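PDB 1NNX: protein ygiW from Escherichia coli, which is a periplasmic protein of unknown function with the bacterial OB fold, a five-stranded fold that in other proteins often binds nucleic acids or oligosaccharides. Local coordinates for residues Val76-Glu89 and Asn95-Val107. Residues are numbered along the deposited sequence; the frame is centred on the assembly and turned at random.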
loop_
_atom_site.group_PDB
_atom_site.type_symbol
_atom_site.label_atom_id
_atom_site.label_comp_id
_atom_site.label_asym_id
_atom_site.label_seq_id
_atom_site.Cartn_x
_atom_site.Cartn_y
_atom_site.Cartn_z
ATOM N N VAL A 76 -8.728 13.901 3.791
ATOM C CA VAL A 76 -7.444 14.200 3.167
ATOM C C VAL A 76 -7.509 14.065 1.653
ATOM O O VAL A 76 -8.061 13.079 1.130
ATOM C CB VAL A 76 -6.377 13.234 3.664
ATOM C CG1 VAL A 76 -4.984 13.627 3.113
ATOM C CG2 VAL A 76 -6.370 13.250 5.176
ATOM N N THR A 77 -7.001 15.082 0.960
ATOM C CA THR A 77 -6.970 15.035 -0.504
ATOM C C THR A 77 -5.525 14.756 -0.869
ATOM O O THR A 77 -4.604 15.425 -0.399
ATOM C CB THR A 77 -7.393 16.376 -1.207
ATOM O OG1 THR A 77 -8.809 16.582 -1.079
ATOM C CG2 THR A 77 -7.100 16.285 -2.705
ATOM N N VAL A 78 -5.359 13.764 -1.720
ATOM C CA VAL A 78 -4.046 13.364 -2.167
ATOM C C VAL A 78 -3.943 13.513 -3.694
ATOM O O VAL A 78 -4.855 13.101 -4.429
ATOM C CB VAL A 78 -3.787 11.817 -1.803
ATOM C CG1 VAL A 78 -2.519 11.295 -2.497
ATOM C CG2 VAL A 78 -3.658 11.620 -0.292
ATOM N N THR A 79 -2.831 14.073 -4.174
ATOM C CA THR A 79 -2.579 14.145 -5.624
ATOM C C THR A 79 -1.246 13.398 -5.828
ATOM O O THR A 79 -0.573 13.054 -4.861
ATOM C CB THR A 79 -2.342 15.569 -6.117
ATOM O OG1 THR A 79 -1.116 16.067 -5.553
ATOM C CG2 THR A 79 -3.514 16.482 -5.724
ATOM N N PRO A 80 -0.847 13.176 -7.080
ATOM C CA PRO A 80 0.416 12.474 -7.373
ATOM C C PRO A 80 1.646 13.149 -6.827
ATOM O O PRO A 80 2.635 12.439 -6.549
ATOM C CB PRO A 80 0.442 12.350 -8.898
ATOM C CG PRO A 80 -1.008 12.290 -9.239
ATOM C CD PRO A 80 -1.671 13.270 -8.300
ATOM N N LYS A 81 1.584 14.444 -6.586
ATOM C CA LYS A 81 2.811 15.074 -6.059
ATOM C C LYS A 81 3.020 14.858 -4.553
ATOM O O LYS A 81 4.119 15.100 -4.054
ATOM C CB LYS A 81 2.794 16.567 -6.383
ATOM C CG LYS A 81 1.805 17.354 -5.577
ATOM C CD LYS A 81 2.010 18.861 -5.776
ATOM C CE LYS A 81 3.460 19.189 -5.948
ATOM N NZ LYS A 81 3.715 20.629 -5.729
ATOM N N ASP A 82 1.977 14.457 -3.820
ATOM C CA ASP A 82 2.052 14.244 -2.403
ATOM C C ASP A 82 2.743 12.967 -2.025
ATOM O O ASP A 82 2.472 11.918 -2.599
ATOM C CB ASP A 82 0.661 14.207 -1.829
ATOM C CG ASP A 82 -0.070 15.525 -2.014
ATOM O OD1 ASP A 82 -1.297 15.499 -2.218
ATOM O OD2 ASP A 82 0.596 16.588 -1.942
ATOM N N THR A 83 3.705 13.067 -1.136
ATOM C CA THR A 83 4.295 11.833 -0.635
ATOM C C THR A 83 3.328 11.353 0.418
ATOM O O THR A 83 2.830 12.116 1.275
ATOM C CB THR A 83 5.635 12.057 0.040
ATOM O OG1 THR A 83 6.527 12.636 -0.905
ATOM C CG2 THR A 83 6.162 10.714 0.608
ATOM N N VAL A 84 3.021 10.066 0.358
ATOM C CA VAL A 84 2.118 9.461 1.354
ATOM C C VAL A 84 2.691 8.212 1.960
ATOM O O VAL A 84 3.602 7.535 1.361
ATOM C CB VAL A 84 0.706 9.038 0.764
ATOM C CG1 VAL A 84 -0.057 10.291 0.310
ATOM C CG2 VAL A 84 0.871 8.037 -0.364
ATOM N N GLU A 85 2.274 7.943 3.175
ATOM C CA GLU A 85 2.661 6.726 3.812
ATOM C C GLU A 85 1.392 5.816 3.857
ATOM O O GLU A 85 0.314 6.260 4.313
ATOM C CB GLU A 85 3.244 6.806 5.230
ATOM C CG GLU A 85 3.624 5.467 5.901
ATOM C CD GLU A 85 4.171 5.664 7.304
ATOM O OE1 GLU A 85 5.378 5.976 7.394
ATOM O OE2 GLU A 85 3.378 5.532 8.270
ATOM N N ILE A 86 1.489 4.572 3.428
ATOM C CA ILE A 86 0.382 3.634 3.507
ATOM C C ILE A 86 0.771 2.455 4.357
ATOM O O ILE A 86 1.948 2.071 4.404
ATOM C CB ILE A 86 -0.111 3.128 2.134
ATOM C CG1 ILE A 86 1.030 2.455 1.321
ATOM C CG2 ILE A 86 -0.739 4.331 1.349
ATOM C CD1 ILE A 86 0.599 1.896 -0.034
ATOM N N GLN A 87 -0.185 1.917 5.094
ATOM C CA GLN A 87 -0.000 0.734 5.911
ATOM C C GLN A 87 -1.129 -0.217 5.568
ATOM O O GLN A 87 -2.289 0.222 5.424
ATOM C CB GLN A 87 -0.014 1.048 7.417
ATOM C CG GLN A 87 1.083 2.032 7.814
ATOM C CD GLN A 87 1.199 2.254 9.326
ATOM O OE1 GLN A 87 1.801 3.243 9.769
ATOM N NE2 GLN A 87 0.651 1.355 10.104
ATOM N N GLY A 88 -0.826 -1.495 5.452
ATOM C CA GLY A 88 -1.847 -2.489 5.144
ATOM C C GLY A 88 -1.213 -3.827 4.931
ATOM O O GLY A 88 -0.043 -4.020 5.288
ATOM N N GLU A 89 -1.964 -4.726 4.342
ATOM C CA GLU A 89 -1.474 -6.103 4.123
ATOM C C GLU A 89 -1.183 -6.428 2.711
ATOM O O GLU A 89 -1.927 -6.049 1.809
ATOM C CB GLU A 89 -2.513 -7.132 4.559
ATOM C CG GLU A 89 -2.971 -6.994 5.997
ATOM C CD GLU A 89 -4.127 -6.075 6.180
ATOM O OE1 GLU A 89 -4.668 -5.560 5.180
ATOM O OE2 GLU A 89 -4.496 -5.881 7.350
ATOM N N ASN A 95 -2.348 -14.743 -9.342
ATOM C CA ASN A 95 -2.266 -13.823 -10.422
ATOM C C ASN A 95 -2.056 -12.385 -10.042
ATOM O O ASN A 95 -2.086 -11.539 -10.912
ATOM C CB ASN A 95 -3.551 -13.859 -11.257
ATOM C CG ASN A 95 -4.791 -13.544 -10.453
ATOM O OD1 ASN A 95 -4.753 -13.438 -9.220
ATOM N ND2 ASN A 95 -5.909 -13.413 -11.144
ATOM N N SER A 96 -1.828 -12.112 -8.780
ATOM C CA SER A 96 -1.715 -10.680 -8.514
ATOM C C SER A 96 -1.099 -10.410 -7.157
ATOM O O SER A 96 -1.062 -11.272 -6.287
ATOM C CB SER A 96 -3.125 -10.034 -8.524
ATOM O OG SER A 96 -3.923 -10.493 -7.432
ATOM N N VAL A 97 -0.586 -9.186 -6.990
ATOM C CA VAL A 97 -0.130 -8.805 -5.660
ATOM C C VAL A 97 -0.678 -7.391 -5.528
ATOM O O VAL A 97 -0.785 -6.611 -6.531
ATOM C CB VAL A 97 1.402 -8.886 -5.484
ATOM C CG1 VAL A 97 2.120 -7.898 -6.396
ATOM C CG2 VAL A 97 1.763 -8.595 -4.015
ATOM N N GLU A 98 -1.186 -7.055 -4.351
ATOM C CA GLU A 98 -1.718 -5.711 -4.159
ATOM C C GLU A 98 -1.542 -5.470 -2.647
ATOM O O GLU A 98 -1.227 -6.358 -1.856
ATOM C CB GLU A 98 -3.271 -5.633 -4.258
ATOM C CG GLU A 98 -4.160 -6.283 -3.075
ATOM C CD GLU A 98 -5.660 -6.305 -3.418
ATOM O OE1 GLU A 98 -6.470 -6.704 -2.554
ATOM O OE2 GLU A 98 -6.017 -5.922 -4.560
ATOM N N ILE A 99 -1.675 -4.237 -2.258
ATOM C CA ILE A 99 -1.691 -3.905 -0.837
ATOM C C ILE A 99 -3.126 -3.530 -0.446
ATOM O O ILE A 99 -3.735 -2.673 -1.121
ATOM C CB ILE A 99 -0.817 -2.667 -0.503
ATOM C CG1 ILE A 99 0.615 -2.851 -1.014
ATOM C CG2 ILE A 99 -0.826 -2.434 1.053
ATOM C CD1 ILE A 99 1.244 -4.116 -0.423
ATOM N N ASP A 100 -3.672 -4.147 0.602
ATOM C CA ASP A 100 -5.048 -3.751 1.072
ATOM C C ASP A 100 -4.750 -2.697 2.101
ATOM O O ASP A 100 -4.262 -3.024 3.178
ATOM C CB ASP A 100 -5.598 -5.079 1.625
ATOM C CG ASP A 100 -5.849 -6.144 0.512
ATOM O OD1 ASP A 100 -6.090 -5.770 -0.657
ATOM O OD2 ASP A 100 -5.821 -7.335 0.865
ATOM N N VAL A 101 -5.060 -1.450 1.783
ATOM C CA VAL A 101 -4.667 -0.350 2.650
ATOM C C VAL A 101 -5.563 -0.093 3.846
ATOM O O VAL A 101 -6.798 0.117 3.681
ATOM C CB VAL A 101 -4.508 0.934 1.788
ATOM C CG1 VAL A 101 -4.149 2.106 2.682
ATOM C CG2 VAL A 101 -3.448 0.693 0.648
ATOM N N LYS A 102 -4.970 -0.072 5.038
ATOM C CA LYS A 102 -5.765 0.261 6.252
ATOM C C LYS A 102 -5.665 1.728 6.608
ATOM O O LYS A 102 -6.549 2.278 7.256
ATOM C CB LYS A 102 -5.256 -0.527 7.465
ATOM C CG LYS A 102 -5.634 -1.968 7.471
ATOM C CD LYS A 102 -7.188 -2.105 7.728
ATOM C CE LYS A 102 -7.598 -3.533 8.029
ATOM N NZ LYS A 102 -9.127 -3.641 8.130
ATOM N N GLN A 103 -4.588 2.390 6.199
ATOM C CA GLN A 103 -4.344 3.759 6.556
ATOM C C GLN A 103 -3.477 4.455 5.533
ATOM O O GLN A 103 -2.493 3.892 5.040
ATOM C CB GLN A 103 -3.845 4.033 7.981
ATOM C CG GLN A 103 -3.466 5.530 8.308
ATOM C CD GLN A 103 -3.418 5.874 9.761
ATOM O OE1 GLN A 103 -3.509 5.026 10.624
ATOM N NE2 GLN A 103 -3.285 7.163 10.038
ATOM N N ILE A 104 -3.829 5.678 5.196
ATOM C CA ILE A 104 -3.045 6.482 4.305
ATOM C C ILE A 104 -2.906 7.847 4.952
ATOM O O ILE A 104 -3.921 8.448 5.431
ATOM C CB ILE A 104 -3.679 6.557 2.878
ATOM C CG1 ILE A 104 -2.766 7.406 1.997
ATOM C CG2 ILE A 104 -5.167 7.113 2.945
ATOM C CD1 ILE A 104 -3.073 7.266 0.527
ATOM N N ARG A 105 -1.686 8.342 5.019
ATOM C CA ARG A 105 -1.441 9.695 5.528
ATOM C C ARG A 105 -0.401 10.442 4.688
ATOM O O ARG A 105 0.493 9.859 4.090
ATOM C CB ARG A 105 -1.007 9.680 6.994
ATOM C CG ARG A 105 0.178 8.858 7.345
ATOM C CD ARG A 105 0.381 8.913 8.890
ATOM N NE ARG A 105 0.665 10.297 9.276
ATOM C CZ ARG A 105 1.884 10.776 9.498
ATOM N NH1 ARG A 105 2.942 9.982 9.407
ATOM N NH2 ARG A 105 2.056 12.071 9.736
ATOM N N LYS A 106 -0.558 11.765 4.554
ATOM C CA LYS A 106 0.415 12.525 3.805
ATOM C C LYS A 106 1.688 12.745 4.654
ATOM O O LYS A 106 1.650 12.857 5.897
ATOM C CB LYS A 106 -0.194 13.887 3.397
ATOM C CG LYS A 106 -1.251 13.746 2.316
ATOM C CD LYS A 106 -1.438 14.986 1.411
ATOM C CE LYS A 106 -2.146 16.116 2.109
ATOM N NZ LYS A 106 -2.881 16.913 1.083
ATOM N N VAL A 107 2.818 12.797 4.001
ATOM C CA VAL A 107 4.045 13.074 4.738
ATOM C C VAL A 107 5.009 13.897 3.881
ATOM O O VAL A 107 4.593 14.633 2.974
ATOM C CB VAL A 107 4.732 11.838 5.188
ATOM C CG1 VAL A 107 3.917 11.241 6.288
ATOM C CG2 VAL A 107 4.941 10.880 4.017
HETATM O O HOH W 1 -5.818 17.661 2.438
HETATM O O HOH W 2 -0.679 18.612 -0.015
HETATM O O HOH W 3 4.138 15.711 0.091
#
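The last beta hairpin of this OB fold, in which Q87 O faces both K102 N and Q103 N, illustrates how a classic beta bulge lets paired strands bend. Q87 O accepts from K102 N at 2.7 Å and from Q103 N at a longer 3.3 Å, and the extra residue moves the register by one. Beyond it G88 pairs with V101 and E89 with D100; the chain turns a corner at K102, and the axis of 96-101 lies at 109° to that of 84-89. On both sides of the bulge the pairs are antiparallel; before it, E85 and R105 exchange two backbone bonds.

On the inner face the CG2 methyl of I86 lies 3.7 Å from I104 CG1, the two side chains crossing obliquely. With CG1 anti to the backbone N (chi1 -179°) and CD1 extended beyond it, I104 CD1 comes 4.1 Å from V84 CG2. At the far end K106 lies against residues V76-D82. Its chain slides past V76, CG to CG1 at 3.8 Å, then bends at chi3 (-73°) so that NZ reaches T77 O at 2.7 Å, nearly along the C=O axis. D82 adds a long salt bridge, OD1 to NZ 3.9 Å, and a water joins its OD2 to the same amine. D82 OD1 also accepts from T79 N, a side-chain bond across the type I turn T79-D82.

Strand 84-93 pairs along its other edge with strand 38-51, where R43 forms a salt bridge with E85; F57 and V66 pack against I86, W73 touches I104, and I99 bonds through its backbone to N65 of strand 62-67.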